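Local coordinates for hypothetical protein Atu3615 (Agrobacterium tumefaciens str. C58, PDB 1ZNP) that is of unknown function but belongs to the cupin superfamily (DUF985), whose members are built around a beta-barrel fold, at residues A[26-31]-A[40-45]; A[63-68]-A[101-106]; A[19-24]-A[131-136]. One frame throughout, in Å; residues are numbered along the deposited sequence.

Contact 1: residues A[26-31]-A[40-45]; sequences HQTFRD and STAIYY
Arg30 and Thr41 run side by side on one face of the antiparallel hairpin formed by strands 24-30 and 41-48, a worked example of a cationic side chain lying along its cross-strand neighbour. Arg30 leaves the strand with CG trans to N (chi1 -178°), and its CB stands 4.1 Å from CG2 of Thr41. Its CG keeps to the same methyl. A turn about CG-CD (chi3 -63°) then swings the head back, so that CZ of Arg30 comes to 3.6 Å and NH2 of Arg30 to 3.3 Å from Thr41 CG2; NE and NH1 stay near this methyl too, at longer range. The methyl thus sits over one guanidinium face, near its rim, while NH1 and NH2 donate to the carbonyls of Phe128 and Arg37.

Farther along this face CG of Gln27 rests 3.7 Å from CD1 of Ile43. Between Gln27 and Phe29 the register slips by one, a beta bulge: Thr28 N reaches Ala42 O at 3.2 Å from above the carbonyl plane, and Thr28 CG2 packs 3.5 Å from Tyr44 CD1. Where the chain leaves for the connecting loop, one water joins OD1 of Asp31 to OG of Ser40.

Apolar methyl against flat face, with N-H groups turned to peptide carbonyls, implies that the charge stays on the guanidinium and is probably eased by two carbonyl dipoles, while the flat group and its stem serve as packing surface.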
loop_
_atom_site.group_PDB
_atom_site.type_symbol
_atom_site.label_atom_id
_atom_site.label_comp_id
_atom_site.label_asym_id
_atom_site.label_seq_id
_atom_site.Cartn_x
_atom_site.Cartn_y
_atom_site.Cartn_z
ATOM N N HIS A 26 -24.198 3.367 6.399
ATOM C CA HIS A 26 -25.083 3.402 7.547
ATOM C C HIS A 26 -24.195 3.397 8.774
ATOM O O HIS A 26 -23.314 2.551 8.898
ATOM C CB HIS A 26 -26.016 2.182 7.572
ATOM C CG HIS A 26 -26.782 2.044 8.851
ATOM N ND1 HIS A 26 -27.839 2.867 9.182
ATOM C CD2 HIS A 26 -26.606 1.215 9.908
ATOM C CE1 HIS A 26 -28.278 2.552 10.389
ATOM N NE2 HIS A 26 -27.548 1.553 10.850
ATOM N N GLN A 27 -24.408 4.348 9.670
ATOM C CA GLN A 27 -23.611 4.406 10.888
ATOM C C GLN A 27 -24.190 3.337 11.804
ATOM O O GLN A 27 -25.399 3.275 12.016
ATOM C CB GLN A 27 -23.705 5.787 11.540
ATOM C CG GLN A 27 -22.859 5.938 12.796
ATOM C CD GLN A 27 -22.903 7.346 13.371
ATOM O OE1 GLN A 27 -22.453 8.302 12.744
ATOM N NE2 GLN A 27 -23.457 7.475 14.569
ATOM N N THR A 28 -23.323 2.486 12.335
ATOM C CA THR A 28 -23.756 1.400 13.196
ATOM C C THR A 28 -23.392 1.637 14.641
ATOM O O THR A 28 -23.835 0.909 15.515
ATOM C CB THR A 28 -23.103 0.091 12.778
ATOM O OG1 THR A 28 -21.679 0.237 12.862
ATOM C CG2 THR A 28 -23.478 -0.266 11.342
ATOM N N PHE A 29 -22.584 2.653 14.903
ATOM C CA PHE A 29 -22.182 2.891 16.269
ATOM C C PHE A 29 -21.438 4.200 16.544
ATOM O O PHE A 29 -20.657 4.691 15.724
ATOM C CB PHE A 29 -21.320 1.701 16.714
ATOM C CG PHE A 29 -20.714 1.843 18.081
ATOM C CD1 PHE A 29 -21.492 1.705 19.217
ATOM C CD2 PHE A 29 -19.348 2.092 18.227
ATOM C CE1 PHE A 29 -20.926 1.813 20.480
ATOM C CE2 PHE A 29 -18.762 2.203 19.490
ATOM C CZ PHE A 29 -19.556 2.064 20.619
ATOM N N ARG A 30 -21.724 4.765 17.708
ATOM C CA ARG A 30 -21.043 5.951 18.206
ATOM C C ARG A 30 -20.976 5.690 19.714
ATOM O O ARG A 30 -22.002 5.517 20.382
ATOM C CB ARG A 30 -21.793 7.264 17.914
ATOM C CG ARG A 30 -20.988 8.480 18.435
ATOM C CD ARG A 30 -21.599 9.853 18.166
ATOM N NE ARG A 30 -21.703 10.139 16.742
ATOM C CZ ARG A 30 -20.704 10.532 15.962
ATOM N NH1 ARG A 30 -20.938 10.747 14.671
ATOM N NH2 ARG A 30 -19.485 10.735 16.460
ATOM N N ASP A 31 -19.756 5.627 20.231
ATOM C CA ASP A 31 -19.525 5.365 21.641
ATOM C C ASP A 31 -20.135 6.462 22.507
ATOM O O ASP A 31 -19.978 7.639 22.214
ATOM C CB ASP A 31 -18.016 5.272 21.885
ATOM C CG ASP A 31 -17.673 4.535 23.157
ATOM O OD1 ASP A 31 -16.586 3.924 23.194
ATOM O OD2 ASP A 31 -18.479 4.571 24.119
ATOM N N SER A 40 -15.125 6.568 19.600
ATOM C CA SER A 40 -15.033 6.128 18.213
ATOM C C SER A 40 -16.395 5.916 17.562
ATOM O O SER A 40 -17.423 6.009 18.223
ATOM C CB SER A 40 -14.249 4.822 18.130
ATOM O OG SER A 40 -15.044 3.726 18.561
ATOM N N THR A 41 -16.386 5.651 16.257
ATOM C CA THR A 41 -17.608 5.357 15.508
ATOM C C THR A 41 -17.284 4.228 14.534
ATOM O O THR A 41 -16.106 3.959 14.244
ATOM C CB THR A 41 -18.148 6.548 14.666
ATOM O OG1 THR A 41 -17.194 6.896 13.662
ATOM C CG2 THR A 41 -18.463 7.758 15.546
ATOM N N ALA A 42 -18.332 3.564 14.052
ATOM C CA ALA A 42 -18.195 2.469 13.108
ATOM C C ALA A 42 -19.249 2.706 12.034
ATOM O O ALA A 42 -20.226 3.409 12.267
ATOM C CB ALA A 42 -18.419 1.117 13.804
ATOM N N ILE A 43 -19.063 2.088 10.873
ATOM C CA ILE A 43 -19.968 2.291 9.756
ATOM C C ILE A 43 -19.923 1.121 8.772
ATOM O O ILE A 43 -18.927 0.424 8.688
ATOM C CB ILE A 43 -19.549 3.601 9.027
ATOM C CG1 ILE A 43 -20.544 4.709 9.338
ATOM C CG2 ILE A 43 -19.319 3.367 7.546
ATOM C CD1 ILE A 43 -20.071 5.654 10.440
ATOM N N TYR A 44 -21.021 0.901 8.059
ATOM C CA TYR A 44 -21.092 -0.115 7.015
ATOM C C TYR A 44 -20.972 0.786 5.781
ATOM O O TYR A 44 -21.603 1.839 5.732
ATOM C CB TYR A 44 -22.452 -0.835 7.008
ATOM C CG TYR A 44 -22.532 -2.066 7.887
ATOM C CD1 TYR A 44 -23.701 -2.381 8.575
ATOM C CD2 TYR A 44 -21.424 -2.888 8.068
ATOM C CE1 TYR A 44 -23.761 -3.478 9.437
ATOM C CE2 TYR A 44 -21.469 -3.981 8.917
ATOM C CZ TYR A 44 -22.638 -4.273 9.603
ATOM O OH TYR A 44 -22.666 -5.353 10.453
ATOM N N TYR A 45 -20.151 0.398 4.809
ATOM C CA TYR A 45 -19.960 1.208 3.612
ATOM C C TYR A 45 -19.870 0.306 2.376
ATOM O O TYR A 45 -19.255 -0.762 2.422
ATOM C CB TYR A 45 -18.678 2.039 3.759
ATOM C CG TYR A 45 -18.432 3.023 2.637
ATOM C CD1 TYR A 45 -19.282 4.109 2.430
ATOM C CD2 TYR A 45 -17.329 2.887 1.797
ATOM C CE1 TYR A 45 -19.032 5.042 1.408
ATOM C CE2 TYR A 45 -17.073 3.806 0.781
ATOM C CZ TYR A 45 -17.925 4.878 0.596
ATOM O OH TYR A 45 -17.655 5.795 -0.391
HETATM O O HOH W 1 -15.299 2.988 21.071
#

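Contact 2: residues A[63-68]-A[101-106]; sequences EVWHYY and VIVPAN
Glu63, Val64 and Trp65 pair with Val103, Ile102 and Val101 as antiparallel neighbours in the cupin beta-barrel, where strand 63-68 lies between strands 97-103 and 117-124. Backbone hydrogen bonds come first. The Glu63-Val103 pair is closed by two of them, Glu63 N to Val103 O at 3.1 Å and Val103 N to Glu63 O at 2.8 Å. A second such ring links Trp65 N to Val101 O at 2.9 Å and Val101 N to Trp65 O at 3.2 Å. Between the rings lies the non-hydrogen-bonded pair Val64-Ile102; here the CA-H of Val64 adds a contact to Val101 O, at 3.5 Å from CA.

Apolar packing differs on the two faces. On the more exposed one Val64 and Ile102 point the same way, CG2 of Val64 against CG1 of Ile102. On the other, Trp65, Val101 and Val103 join the buried core with Leu75 and Leu77 of strand 73-78 and Leu89 of strand 85-89, and CB of Trp65 lies 3.7 Å from CG1 of Val101.

One side-chain amide serves two polar ends on this face: OE1 of Gln109 accepts from NE1 of Trp65, and its NE2 donates to OE1 of Glu63. The Trp65 side chain lies alongside that of Val103, its diagonal neighbour. Its CG stands opposite the carbonyl carbon (chi1 -75°), on the side of the backbone N, and this carries CD1 of Trp65 to 3.8 Å from CG2 of Val103.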
loop_
_atom_site.group_PDB
_atom_site.type_symbol
_atom_site.label_atom_id
_atom_site.label_comp_id
_atom_site.label_asym_id
_atom_site.label_seq_id
_atom_site.Cartn_x
_atom_site.Cartn_y
_atom_site.Cartn_z
ATOM N N GLU A 63 -8.907 6.754 10.343
ATOM C CA GLU A 63 -9.960 5.884 9.881
ATOM C C GLU A 63 -9.368 4.552 9.433
ATOM O O GLU A 63 -8.382 4.514 8.705
ATOM C CB GLU A 63 -10.714 6.544 8.729
ATOM C CG GLU A 63 -11.790 5.657 8.126
ATOM C CD GLU A 63 -12.845 6.449 7.383
ATOM O OE1 GLU A 63 -12.471 7.398 6.663
ATOM O OE2 GLU A 63 -14.043 6.111 7.519
ATOM N N VAL A 64 -9.952 3.454 9.892
ATOM C CA VAL A 64 -9.467 2.151 9.497
ATOM C C VAL A 64 -10.523 1.441 8.653
ATOM O O VAL A 64 -11.693 1.336 9.051
ATOM C CB VAL A 64 -9.149 1.280 10.718
ATOM C CG1 VAL A 64 -8.686 -0.100 10.258
ATOM C CG2 VAL A 64 -8.102 1.971 11.588
ATOM N N TRP A 65 -10.099 0.957 7.490
ATOM C CA TRP A 65 -10.990 0.245 6.581
ATOM C C TRP A 65 -10.927 -1.259 6.823
ATOM O O TRP A 65 -9.861 -1.811 7.088
ATOM C CB TRP A 65 -10.623 0.558 5.125
ATOM C CG TRP A 65 -11.034 1.931 4.655
ATOM C CD1 TRP A 65 -10.641 3.132 5.174
ATOM C CD2 TRP A 65 -11.879 2.235 3.537
ATOM N NE1 TRP A 65 -11.187 4.164 4.446
ATOM C CE2 TRP A 65 -11.951 3.642 3.436
ATOM C CE3 TRP A 65 -12.583 1.453 2.607
ATOM C CZ2 TRP A 65 -12.695 4.284 2.447
ATOM C CZ3 TRP A 65 -13.324 2.092 1.622
ATOM C CH2 TRP A 65 -13.373 3.496 1.550
ATOM N N HIS A 66 -12.083 -1.916 6.744
ATOM C CA HIS A 66 -12.168 -3.360 6.965
ATOM C C HIS A 66 -12.971 -4.010 5.840
ATOM O O HIS A 66 -14.101 -3.592 5.554
ATOM C CB HIS A 66 -12.855 -3.664 8.306
ATOM C CG HIS A 66 -12.280 -2.914 9.471
ATOM N ND1 HIS A 66 -12.584 -1.592 9.730
ATOM C CD2 HIS A 66 -11.427 -3.298 10.447
ATOM C CE1 HIS A 66 -11.947 -1.199 10.816
ATOM N NE2 HIS A 66 -11.239 -2.216 11.271
ATOM N N TYR A 67 -12.392 -5.030 5.212
ATOM C CA TYR A 67 -13.062 -5.731 4.130
ATOM C C TYR A 67 -14.041 -6.764 4.679
ATOM O O TYR A 67 -13.688 -7.513 5.587
ATOM C CB TYR A 67 -12.034 -6.433 3.239
ATOM C CG TYR A 67 -12.654 -7.480 2.349
ATOM C CD1 TYR A 67 -12.862 -8.787 2.809
ATOM C CD2 TYR A 67 -13.095 -7.154 1.067
ATOM C CE1 TYR A 67 -13.500 -9.741 2.012
ATOM C CE2 TYR A 67 -13.729 -8.097 0.263
ATOM C CZ TYR A 67 -13.934 -9.387 0.740
ATOM O OH TYR A 67 -14.604 -10.294 -0.054
ATOM N N TYR A 68 -15.263 -6.817 4.140
ATOM C CA TYR A 68 -16.224 -7.807 4.634
ATOM C C TYR A 68 -16.673 -8.781 3.563
ATOM O O TYR A 68 -16.714 -9.987 3.794
ATOM C CB TYR A 68 -17.482 -7.148 5.232
ATOM C CG TYR A 68 -17.266 -6.321 6.492
ATOM C CD1 TYR A 68 -16.337 -6.701 7.463
ATOM C CD2 TYR A 68 -18.005 -5.164 6.717
ATOM C CE1 TYR A 68 -16.153 -5.938 8.630
ATOM C CE2 TYR A 68 -17.831 -4.401 7.869
ATOM C CZ TYR A 68 -16.906 -4.781 8.820
ATOM O OH TYR A 68 -16.714 -3.993 9.937
ATOM N N VAL A 101 -6.720 -1.740 6.520
ATOM C CA VAL A 101 -5.767 -0.696 6.148
ATOM C C VAL A 101 -6.069 0.584 6.935
ATOM O O VAL A 101 -7.228 1.009 7.063
ATOM C CB VAL A 101 -5.780 -0.422 4.625
ATOM C CG1 VAL A 101 -7.190 -0.383 4.125
ATOM C CG2 VAL A 101 -5.099 0.891 4.324
ATOM N N ILE A 102 -4.998 1.177 7.457
ATOM C CA ILE A 102 -5.069 2.363 8.286
ATOM C C ILE A 102 -4.828 3.686 7.595
ATOM O O ILE A 102 -3.696 4.017 7.276
ATOM C CB ILE A 102 -4.048 2.291 9.434
ATOM C CG1 ILE A 102 -4.356 1.098 10.329
ATOM C CG2 ILE A 102 -4.061 3.576 10.226
ATOM C CD1 ILE A 102 -3.974 -0.202 9.698
ATOM N N VAL A 103 -5.887 4.462 7.392
ATOM C CA VAL A 103 -5.714 5.758 6.782
ATOM C C VAL A 103 -5.409 6.719 7.930
ATOM O O VAL A 103 -6.256 6.964 8.790
ATOM C CB VAL A 103 -6.990 6.230 6.052
ATOM C CG1 VAL A 103 -6.714 7.557 5.337
ATOM C CG2 VAL A 103 -7.456 5.162 5.065
ATOM N N PRO A 104 -4.182 7.250 7.978
ATOM C CA PRO A 104 -3.834 8.177 9.052
ATOM C C PRO A 104 -4.709 9.435 9.005
ATOM O O PRO A 104 -5.356 9.712 7.996
ATOM C CB PRO A 104 -2.348 8.452 8.805
ATOM C CG PRO A 104 -2.209 8.278 7.345
ATOM C CD PRO A 104 -3.050 7.062 7.058
ATOM N N ALA A 105 -4.726 10.180 10.104
ATOM C CA ALA A 105 -5.532 11.391 10.221
ATOM C C ALA A 105 -5.155 12.509 9.252
ATOM O O ALA A 105 -3.983 12.737 8.960
ATOM C CB ALA A 105 -5.485 11.906 11.652
ATOM N N ASN A 106 -6.183 13.197 8.767
ATOM C CA ASN A 106 -6.048 14.298 7.828
ATOM C C ASN A 106 -5.372 13.914 6.520
ATOM O O ASN A 106 -4.887 14.778 5.799
ATOM C CB ASN A 106 -5.284 15.460 8.456
ATOM C CG ASN A 106 -5.479 16.758 7.691
ATOM O OD1 ASN A 106 -4.603 17.619 7.671
ATOM N ND2 ASN A 106 -6.637 16.906 7.064
#

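Contact 3: residues A[19-24]-A[131-136]; sequences HPEGGF and SSFVMA
With CG trans to the backbone N in both His19 (chi1 -172°) and Phe133 (chi1 -176°), the two rings are extended toward each other between the turn 19-22 and strand 133-135. They meet as an offset edge-to-face pair, the imidazole edge directed at the phenyl face with the planes at 63°. The imidazole leads with CE1, which stops 4.0 Å from CZ of Phe133, so the approach is over the rim by CZ and not over the ring centre.

A bond inside the turn sets the rotation of that imidazole: Glu21 N donates to His19 ND1 at 3.0 Å, almost straight and close to the ring plane. The turn, of type I, is closed by Gly22 N to His19 O at 2.9 Å, and it also delivers the Glu21 side chain to the phenyl. Carboxylate and phenyl lie nearly in one plane, and OE1 of Glu21 approaches the ring at its edge, 3.5 Å from CE1 of Phe133.

Two residues on, Met135, a selenomethionine, comes off the same side of the strand. Its SE lies 3.7 Å from the carbonyl O of Pro20, and the bend at the end of the chain places CE of Met135 at 3.7 Å from CA of Glu21. The contact joins the loop that precedes strand 24-30 of the large sheet to the small two-stranded sheet of 56-58 and 133-135, where the His56 ring meets that of Phe133.

The two segments share no hydrogen bond, and their adhesion rests on shape and on weak electrostatics. The slightly positive C-H rim of Phe133 probably gives OE1 of Glu21 a weak electrostatic partner, while OE2 has its hydrogen bond with the hydroxyl of Ser53.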
loop_
_atom_site.group_PDB
_atom_site.type_symbol
_atom_site.label_atom_id
_atom_site.label_comp_id
_atom_site.label_asym_id
_atom_site.label_seq_id
_atom_site.Cartn_x
_atom_site.Cartn_y
_atom_site.Cartn_z
ATOM N N HIS A 19 -23.866 8.004 0.571
ATOM C CA HIS A 19 -22.943 8.779 1.378
ATOM C C HIS A 19 -22.505 10.008 0.599
ATOM O O HIS A 19 -22.440 9.985 -0.624
ATOM C CB HIS A 19 -21.739 7.910 1.756
ATOM C CG HIS A 19 -20.821 8.549 2.747
ATOM N ND1 HIS A 19 -19.939 9.552 2.404
ATOM C CD2 HIS A 19 -20.693 8.372 4.083
ATOM C CE1 HIS A 19 -19.312 9.969 3.490
ATOM N NE2 HIS A 19 -19.751 9.271 4.522
ATOM N N PRO A 20 -22.209 11.108 1.299
ATOM C CA PRO A 20 -21.785 12.315 0.581
ATOM C C PRO A 20 -20.589 12.138 -0.347
ATOM O O PRO A 20 -20.460 12.869 -1.322
ATOM C CB PRO A 20 -21.500 13.300 1.712
ATOM C CG PRO A 20 -22.490 12.892 2.753
ATOM C CD PRO A 20 -22.388 11.389 2.736
ATOM N N GLU A 21 -19.724 11.172 -0.057
ATOM C CA GLU A 21 -18.528 10.958 -0.876
ATOM C C GLU A 21 -18.753 9.978 -2.010
ATOM O O GLU A 21 -17.847 9.722 -2.812
ATOM C CB GLU A 21 -17.369 10.444 -0.004
ATOM C CG GLU A 21 -17.554 9.015 0.504
ATOM C CD GLU A 21 -16.588 8.650 1.619
ATOM O OE1 GLU A 21 -16.532 9.399 2.617
ATOM O OE2 GLU A 21 -15.893 7.615 1.505
ATOM N N GLY A 22 -19.960 9.432 -2.082
ATOM C CA GLY A 22 -20.260 8.448 -3.107
ATOM C C GLY A 22 -20.464 7.135 -2.372
ATOM O O GLY A 22 -19.932 6.963 -1.282
ATOM N N GLY A 23 -21.230 6.216 -2.953
ATOM C CA GLY A 23 -21.482 4.948 -2.297
ATOM C C GLY A 23 -22.665 5.029 -1.343
ATOM O O GLY A 23 -23.359 6.043 -1.282
ATOM N N PHE A 24 -22.888 3.956 -0.594
ATOM C CA PHE A 24 -23.978 3.900 0.364
ATOM C C PHE A 24 -23.410 3.531 1.728
ATOM O O PHE A 24 -22.411 2.816 1.816
ATOM C CB PHE A 24 -25.022 2.868 -0.088
ATOM C CG PHE A 24 -25.515 3.095 -1.481
ATOM C CD1 PHE A 24 -24.728 2.744 -2.573
ATOM C CD2 PHE A 24 -26.731 3.727 -1.703
ATOM C CE1 PHE A 24 -25.146 3.022 -3.870
ATOM C CE2 PHE A 24 -27.163 4.016 -2.994
ATOM C CZ PHE A 24 -26.369 3.662 -4.084
ATOM N N SER A 131 -18.322 17.690 10.732
ATOM C CA SER A 131 -17.665 18.976 10.971
ATOM C C SER A 131 -16.149 18.787 10.814
ATOM O O SER A 131 -15.374 19.742 10.897
ATOM C CB SER A 131 -17.983 19.502 12.370
ATOM O OG SER A 131 -18.272 18.446 13.264
ATOM N N SER A 132 -15.739 17.543 10.586
ATOM C CA SER A 132 -14.328 17.211 10.395
ATOM C C SER A 132 -14.180 16.407 9.103
ATOM O O SER A 132 -13.302 15.550 8.970
ATOM C CB SER A 132 -13.821 16.392 11.579
ATOM O OG SER A 132 -13.906 17.156 12.765
ATOM N N PHE A 133 -15.065 16.703 8.160
ATOM C CA PHE A 133 -15.110 16.038 6.874
ATOM C C PHE A 133 -14.897 17.085 5.791
ATOM O O PHE A 133 -15.527 18.140 5.808
ATOM C CB PHE A 133 -16.477 15.399 6.698
ATOM C CG PHE A 133 -16.615 14.592 5.450
ATOM C CD1 PHE A 133 -16.129 13.284 5.396
ATOM C CD2 PHE A 133 -17.234 15.131 4.323
ATOM C CE1 PHE A 133 -16.251 12.518 4.241
ATOM C CE2 PHE A 133 -17.363 14.376 3.154
ATOM C CZ PHE A 133 -16.868 13.059 3.114
ATOM N N VAL A 134 -14.002 16.797 4.856
ATOM C CA VAL A 134 -13.727 17.718 3.765
ATOM C C VAL A 134 -13.428 16.949 2.497
ATOM O O VAL A 134 -12.666 15.977 2.509
ATOM C CB VAL A 134 -12.513 18.605 4.046
ATOM C CG1 VAL A 134 -12.338 19.594 2.902
ATOM C CG2 VAL A 134 -12.678 19.318 5.364
HETATM N N MSE A 135 -14.016 17.394 1.397
HETATM C CA MSE A 135 -13.796 16.746 0.116
HETATM C C MSE A 135 -12.997 17.640 -0.800
HETATM O O MSE A 135 -12.927 18.854 -0.593
HETATM C CB MSE A 135 -15.129 16.421 -0.542
HETATM C CG MSE A 135 -15.910 15.385 0.206
HETATM SE SE MSE A 135 -17.596 15.088 -0.615
HETATM C CE MSE A 135 -16.983 14.092 -2.171
ATOM N N ALA A 136 -12.385 17.032 -1.807
ATOM C CA ALA A 136 -11.618 17.792 -2.781
ATOM C C ALA A 136 -12.598 18.223 -3.860
ATOM O O ALA A 136 -13.667 17.635 -4.002
ATOM C CB ALA A 136 -10.526 16.926 -3.380
#

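Overall arrangement
Tyr45, last residue of segment 40-45, takes no part in the pairing of contact 1 but carries that strand to the other two. Its CE2 packs 3.8 Å from CH2 of Trp65 in contact 2, while its OH lies 2.7 Å from Gly22 O and 3.2 Å from Glu21 OE2 in contact 3, both probable hydrogen bonds. Contacts 1 and 2 belong to one sheet, with strand 117-124 between strands 41-48 and 63-68, and their centres are about 13 Å apart. Contact 3 closes a long loop of chain in which both are nested; its centre lies about 15 Å from each, and it stays about 5 Å from contact 2 at the nearest atoms. With the function unknown, no active site can be assigned to them.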